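Uncharacterized protein (PDB 5WF2) probably takes part in vesicle trafficking at the trans-Golgi network as an accessory subunit of the AP-4 adaptor complex, this piece being its VHS/ENTH-like domain. Local coordinates at residues A[33-38]-A[75-80]; A[98-103]-A[128-133]. One frame throughout, in Å; residues are numbered along the deposited sequence.

Interaction 1: residues A[33-38]-A[75-80]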
loop_
_atom_site.group_PDB
_atom_site.type_symbol
_atom_site.label_atom_id
_atom_site.label_comp_id
_atom_site.label_asym_id
_atom_site.label_seq_id
_atom_site.Cartn_x
_atom_site.Cartn_y
_atom_site.Cartn_z
ATOM N N THR A 33 -9.492 -0.786 7.498
ATOM C CA THR A 33 -9.144 -0.023 8.692
ATOM C C THR A 33 -8.059 0.998 8.393
ATOM O O THR A 33 -8.189 2.187 8.719
ATOM C CB THR A 33 -8.686 -0.969 9.814
ATOM O OG1 THR A 33 -9.821 -1.592 10.416
ATOM C CG2 THR A 33 -7.912 -0.238 10.912
ATOM N N VAL A 34 -6.965 0.551 7.780
ATOM C CA VAL A 34 -5.819 1.437 7.666
ATOM C C VAL A 34 -6.100 2.593 6.724
ATOM O O VAL A 34 -5.493 3.670 6.865
ATOM C CB VAL A 34 -4.579 0.636 7.246
ATOM C CG1 VAL A 34 -4.639 0.285 5.792
ATOM C CG2 VAL A 34 -3.354 1.432 7.570
ATOM N N THR A 35 -7.011 2.420 5.761
ATOM C CA THR A 35 -7.272 3.454 4.772
ATOM C C THR A 35 -8.381 4.420 5.168
ATOM O O THR A 35 -8.546 5.431 4.495
ATOM C CB THR A 35 -7.624 2.875 3.389
ATOM O OG1 THR A 35 -8.788 2.041 3.428
ATOM C CG2 THR A 35 -6.458 2.096 2.813
ATOM N N ARG A 36 -9.137 4.155 6.217
ATOM C CA ARG A 36 -10.158 5.113 6.615
ATOM C C ARG A 36 -9.535 6.133 7.560
ATOM O O ARG A 36 -8.627 5.830 8.337
ATOM C CB ARG A 36 -11.357 4.411 7.261
ATOM C CG ARG A 36 -11.150 3.916 8.709
ATOM C CD ARG A 36 -12.488 3.504 9.369
ATOM N NE ARG A 36 -13.253 2.567 8.537
ATOM C CZ ARG A 36 -13.343 1.250 8.736
ATOM N NH1 ARG A 36 -12.717 0.661 9.759
ATOM N NH2 ARG A 36 -14.069 0.512 7.896
ATOM N N GLY A 37 -10.020 7.352 7.487
ATOM C CA GLY A 37 -9.459 8.420 8.290
ATOM C C GLY A 37 -9.321 9.669 7.457
ATOM O O GLY A 37 -9.319 9.642 6.225
ATOM N N SER A 38 -9.198 10.792 8.147
ATOM C CA SER A 38 -9.223 12.091 7.498
ATOM C C SER A 38 -7.838 12.651 7.215
ATOM O O SER A 38 -7.723 13.623 6.461
ATOM C CB SER A 38 -9.993 13.077 8.376
ATOM O OG SER A 38 -9.570 12.933 9.720
ATOM N N GLU A 75 -8.720 10.938 -2.893
ATOM C CA GLU A 75 -7.315 11.272 -2.729
ATOM C C GLU A 75 -6.794 10.824 -1.370
ATOM O O GLU A 75 -5.658 10.340 -1.268
ATOM C CB GLU A 75 -7.127 12.779 -2.915
ATOM C CG GLU A 75 -5.712 13.250 -2.870
ATOM C CD GLU A 75 -5.584 14.756 -2.984
ATOM O OE1 GLU A 75 -6.045 15.454 -2.057
ATOM O OE2 GLU A 75 -5.018 15.238 -4.000
ATOM N N CYS A 76 -7.604 10.972 -0.306
ATOM C CA CYS A 76 -7.110 10.628 1.024
ATOM C C CYS A 76 -6.941 9.122 1.162
ATOM O O CYS A 76 -5.962 8.653 1.753
ATOM C CB CYS A 76 -8.038 11.164 2.123
ATOM S SG CYS A 76 -7.280 11.159 3.744
ATOM N N VAL A 77 -7.859 8.342 0.610
ATOM C CA VAL A 77 -7.712 6.896 0.697
ATOM C C VAL A 77 -6.487 6.449 -0.098
ATOM O O VAL A 77 -5.733 5.578 0.352
ATOM C CB VAL A 77 -8.993 6.191 0.222
ATOM C CG1 VAL A 77 -8.743 4.723 -0.050
ATOM C CG2 VAL A 77 -10.117 6.339 1.274
ATOM N N GLN A 78 -6.254 7.052 -1.269
ATOM C CA GLN A 78 -5.061 6.719 -2.049
ATOM C C GLN A 78 -3.800 7.031 -1.266
ATOM O O GLN A 78 -2.848 6.241 -1.272
ATOM C CB GLN A 78 -5.046 7.481 -3.362
ATOM C CG GLN A 78 -6.037 6.995 -4.414
ATOM C CD GLN A 78 -5.883 7.764 -5.706
ATOM O OE1 GLN A 78 -5.810 8.994 -5.702
ATOM N NE2 GLN A 78 -5.803 7.048 -6.820
ATOM N N MET A 79 -3.759 8.192 -0.599
ATOM C CA MET A 79 -2.581 8.582 0.165
ATOM C C MET A 79 -2.311 7.602 1.302
ATOM O O MET A 79 -1.173 7.164 1.496
ATOM C CB MET A 79 -2.741 10.015 0.702
ATOM C CG MET A 79 -2.601 11.079 -0.388
ATOM S SD MET A 79 -0.916 11.288 -0.985
ATOM C CE MET A 79 -0.096 11.975 0.446
ATOM N N ARG A 80 -3.352 7.213 2.035
ATOM C CA ARG A 80 -3.164 6.286 3.149
ATOM C C ARG A 80 -2.777 4.905 2.651
ATOM O O ARG A 80 -1.951 4.228 3.276
ATOM C CB ARG A 80 -4.432 6.225 4.018
ATOM C CG ARG A 80 -4.750 7.576 4.714
ATOM C CD ARG A 80 -5.970 7.476 5.617
ATOM N NE ARG A 80 -5.756 6.561 6.726
ATOM C CZ ARG A 80 -5.214 6.893 7.883
ATOM N NH1 ARG A 80 -4.851 8.131 8.096
ATOM N NH2 ARG A 80 -5.048 5.976 8.838
#

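Interaction 2: residues A[98-103]-A[128-133]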
loop_
_atom_site.group_PDB
_atom_site.type_symbol
_atom_site.label_atom_id
_atom_site.label_comp_id
_atom_site.label_asym_id
_atom_site.label_seq_id
_atom_site.Cartn_x
_atom_site.Cartn_y
_atom_site.Cartn_z
ATOM N N HIS A 98 10.086 -8.454 -4.398
ATOM C CA HIS A 98 8.746 -8.993 -4.576
ATOM C C HIS A 98 7.690 -7.915 -4.392
ATOM O O HIS A 98 6.699 -7.875 -5.135
ATOM C CB HIS A 98 8.522 -10.144 -3.598
ATOM C CG HIS A 98 7.436 -11.095 -3.996
ATOM N ND1 HIS A 98 7.247 -12.303 -3.356
ATOM C CD2 HIS A 98 6.487 -11.023 -4.954
ATOM C CE1 HIS A 98 6.220 -12.935 -3.905
ATOM N NE2 HIS A 98 5.730 -12.171 -4.868
ATOM N N ILE A 99 7.878 -7.018 -3.425
ATOM C CA ILE A 99 6.956 -5.888 -3.307
ATOM C C ILE A 99 6.996 -5.046 -4.576
ATOM O O ILE A 99 5.941 -4.646 -5.085
ATOM C CB ILE A 99 7.252 -5.060 -2.045
ATOM C CG1 ILE A 99 6.952 -5.930 -0.812
ATOM C CG2 ILE A 99 6.279 -3.904 -1.941
ATOM C CD1 ILE A 99 7.241 -5.259 0.496
ATOM N N LEU A 100 8.181 -4.861 -5.149
ATOM C CA LEU A 100 8.288 -4.091 -6.385
ATOM C C LEU A 100 7.578 -4.795 -7.528
ATOM O O LEU A 100 6.827 -4.169 -8.284
ATOM C CB LEU A 100 9.729 -3.844 -6.732
ATOM C CG LEU A 100 10.050 -3.126 -8.057
ATOM C CD1 LEU A 100 9.357 -1.785 -8.164
ATOM C CD2 LEU A 100 11.527 -2.988 -8.144
ATOM N N LEU A 101 7.835 -6.087 -7.697
ATOM C CA LEU A 101 7.127 -6.849 -8.728
ATOM C C LEU A 101 5.629 -6.646 -8.638
ATOM O O LEU A 101 4.961 -6.440 -9.655
ATOM C CB LEU A 101 7.494 -8.323 -8.590
ATOM C CG LEU A 101 6.902 -9.314 -9.579
ATOM C CD1 LEU A 101 7.814 -10.496 -9.592
ATOM C CD2 LEU A 101 5.486 -9.746 -9.206
ATOM N N LEU A 102 5.063 -6.709 -7.423
ATOM C CA LEU A 102 3.623 -6.584 -7.286
ATOM C C LEU A 102 3.125 -5.149 -7.466
ATOM O O LEU A 102 2.015 -4.956 -7.960
ATOM C CB LEU A 102 3.174 -7.100 -5.932
ATOM C CG LEU A 102 3.503 -8.595 -5.711
ATOM C CD1 LEU A 102 3.372 -8.968 -4.239
ATOM C CD2 LEU A 102 2.600 -9.448 -6.598
ATOM N N THR A 103 3.891 -4.157 -7.049
ATOM C CA THR A 103 3.365 -2.794 -7.029
ATOM C C THR A 103 3.788 -1.963 -8.228
ATOM O O THR A 103 3.200 -0.893 -8.460
ATOM C CB THR A 103 3.790 -2.057 -5.746
ATOM O OG1 THR A 103 5.207 -1.965 -5.675
ATOM C CG2 THR A 103 3.285 -2.785 -4.509
ATOM N N HIS A 128 12.216 4.403 -4.620
ATOM C CA HIS A 128 12.850 3.714 -3.509
ATOM C C HIS A 128 12.948 2.209 -3.778
ATOM O O HIS A 128 14.021 1.608 -3.629
ATOM C CB HIS A 128 12.074 4.003 -2.245
ATOM C CG HIS A 128 12.700 3.423 -1.021
ATOM N ND1 HIS A 128 13.771 4.018 -0.376
ATOM C CD2 HIS A 128 12.486 2.249 -0.392
ATOM C CE1 HIS A 128 14.129 3.264 0.647
ATOM N NE2 HIS A 128 13.375 2.181 0.659
ATOM N N PHE A 129 11.838 1.579 -4.183
ATOM C CA PHE A 129 11.855 0.141 -4.441
ATOM C C PHE A 129 12.807 -0.196 -5.588
ATOM O O PHE A 129 13.549 -1.179 -5.520
ATOM C CB PHE A 129 10.436 -0.363 -4.743
ATOM C CG PHE A 129 9.454 -0.272 -3.593
ATOM C CD1 PHE A 129 9.868 -0.093 -2.273
ATOM C CD2 PHE A 129 8.096 -0.526 -3.832
ATOM C CE1 PHE A 129 8.955 -0.054 -1.247
ATOM C CE2 PHE A 129 7.167 -0.492 -2.795
ATOM C CZ PHE A 129 7.580 -0.263 -1.507
ATOM N N GLU A 130 12.850 0.646 -6.627
ATOM C CA GLU A 130 13.763 0.417 -7.744
ATOM C C GLU A 130 15.221 0.529 -7.303
ATOM O O GLU A 130 16.074 -0.259 -7.732
ATOM C CB GLU A 130 13.439 1.406 -8.862
ATOM C CG GLU A 130 12.151 1.097 -9.585
ATOM C CD GLU A 130 11.818 2.044 -10.698
ATOM O OE1 GLU A 130 12.331 3.190 -10.715
ATOM O OE2 GLU A 130 11.007 1.638 -11.551
ATOM N N ALA A 131 15.518 1.482 -6.428
ATOM C CA ALA A 131 16.885 1.686 -5.964
ATOM C C ALA A 131 17.398 0.494 -5.171
ATOM O O ALA A 131 18.553 0.075 -5.333
ATOM C CB ALA A 131 16.935 2.945 -5.114
ATOM N N SER A 132 16.557 -0.073 -4.306
ATOM C CA SER A 132 16.960 -1.231 -3.528
ATOM C C SER A 132 17.282 -2.437 -4.395
ATOM O O SER A 132 18.064 -3.293 -3.972
ATOM C CB SER A 132 15.868 -1.584 -2.537
ATOM O OG SER A 132 15.447 -0.416 -1.850
ATOM N N CYS A 133 16.713 -2.531 -5.587
ATOM C CA CYS A 133 17.046 -3.615 -6.495
ATOM C C CYS A 133 18.013 -3.160 -7.598
ATOM O O CYS A 133 18.916 -2.347 -7.365
ATOM C CB CYS A 133 15.754 -4.176 -7.097
ATOM S SG CYS A 133 14.466 -4.528 -5.810
#

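Interaction 1: residues A[33-38]-A[75-80]
R80 of helix 75-89 grips the backbone of V34 at the C-terminal end of helix 25-35, a side-chain-to-main-chain contact at the partly buried junction where that helix gives way to the loop leading to helix 44-56, within the VHS/ENTH-like domain. Two guanidinium nitrogens share one acceptor: NE of R80 lies 2.9 Å from O of V34 and NH2 of R80 3.1 Å from the same oxygen, both bent bonds reaching the carbonyl from one face of its plane. The bend at chi3 (64°) turns the guanidinium side-on to this oxygen, while CA of G37 and O of R36 cover one face of the group. CD of R80 packs 3.5 Å from O of T35, and CG2 of V77 touches that oxygen at 3.7 Å. Farther along the loop, SG of C76 approaches O of S38 at 3.7 Å. NH2 of R80 also forms a salt bridge with E46, and NH1 bonds to O of R39. A leucine in place of R80 would probably leave the V34 carbonyl without both donors and E46 without its charged mate. The arginine thus ties helix 75-89 to helix 25-35, the following loop and helix 44-56.

Interaction 2: residues A[98-103]-A[128-133]
The phenyl ring of F129, buried between helix 96-111 and helix 117-132, meets I99 and T103 while L100 packs against the root of its side chain, an apolar helix-helix packing that joins the last two helices of the all-helical VHS/ENTH-like domain. With CG anti to the carbonyl carbon (chi1 -66°), F129 extends its ring toward helix 96-111. CG2 of I99 comes within 3.6 Å of CE2 of F129, an oblique approach made by the methyl branch and not by the longer CG1 arm. From the next turn of the helix, OG1 of T103 sits at the ring edge, 3.7 Å from CD2 of F129, the two side chains crossing nearly at right angles. OG1 of T103 donates to O of I99 at 2.8 Å from above the carbonyl plane, and the same oxygen also accepts the backbone N of T103. Satisfied within its own helix, the hydroxyl can lie against an aromatic edge.

The L100 and F129 side chains lie alongside one another, pointing opposite ways. CB of L100 points toward the other helix, and with CG anti to N (chi1 176°) both methyls end against helix 117-132: CD1 of L100 rests 3.9 Å from CB of F129, and CD2 of L100 lies 3.8 Å from O of F129. CD2 of L100 also touches SG of C133 at 4.1 Å. No hydrogen bond joins the two segments; the axes of helices 98-103 and 128-132 approach to 9.6 Å, with 136° between their N-to-C directions, well off antiparallel. L63 of helix 59-68 also packs on I99 and T103, joining helix 96-111 to helix 59-68.

How the interactions relate
Interaction 1 and interaction 2 lie on opposite sides of the chain's centre, with their own centres about 22 Å apart and no atoms touching. They use four different helices of an all-helical domain, although helix 75-89 and helix 96-111 follow each other in sequence. Contact 33-38/75-80 is only partly buried and chiefly polar: an arginine serves backbone carbonyls at a helix end and in the loop that follows. Contact 98-103/128-133 is mostly buried and apolar, with aliphatic and aromatic groups filling the space between two helices. M79 and Q78, within segment 75-80 but not touching 33-38, pack on V118 in helix 117-132, which carries interaction 2 near its other end.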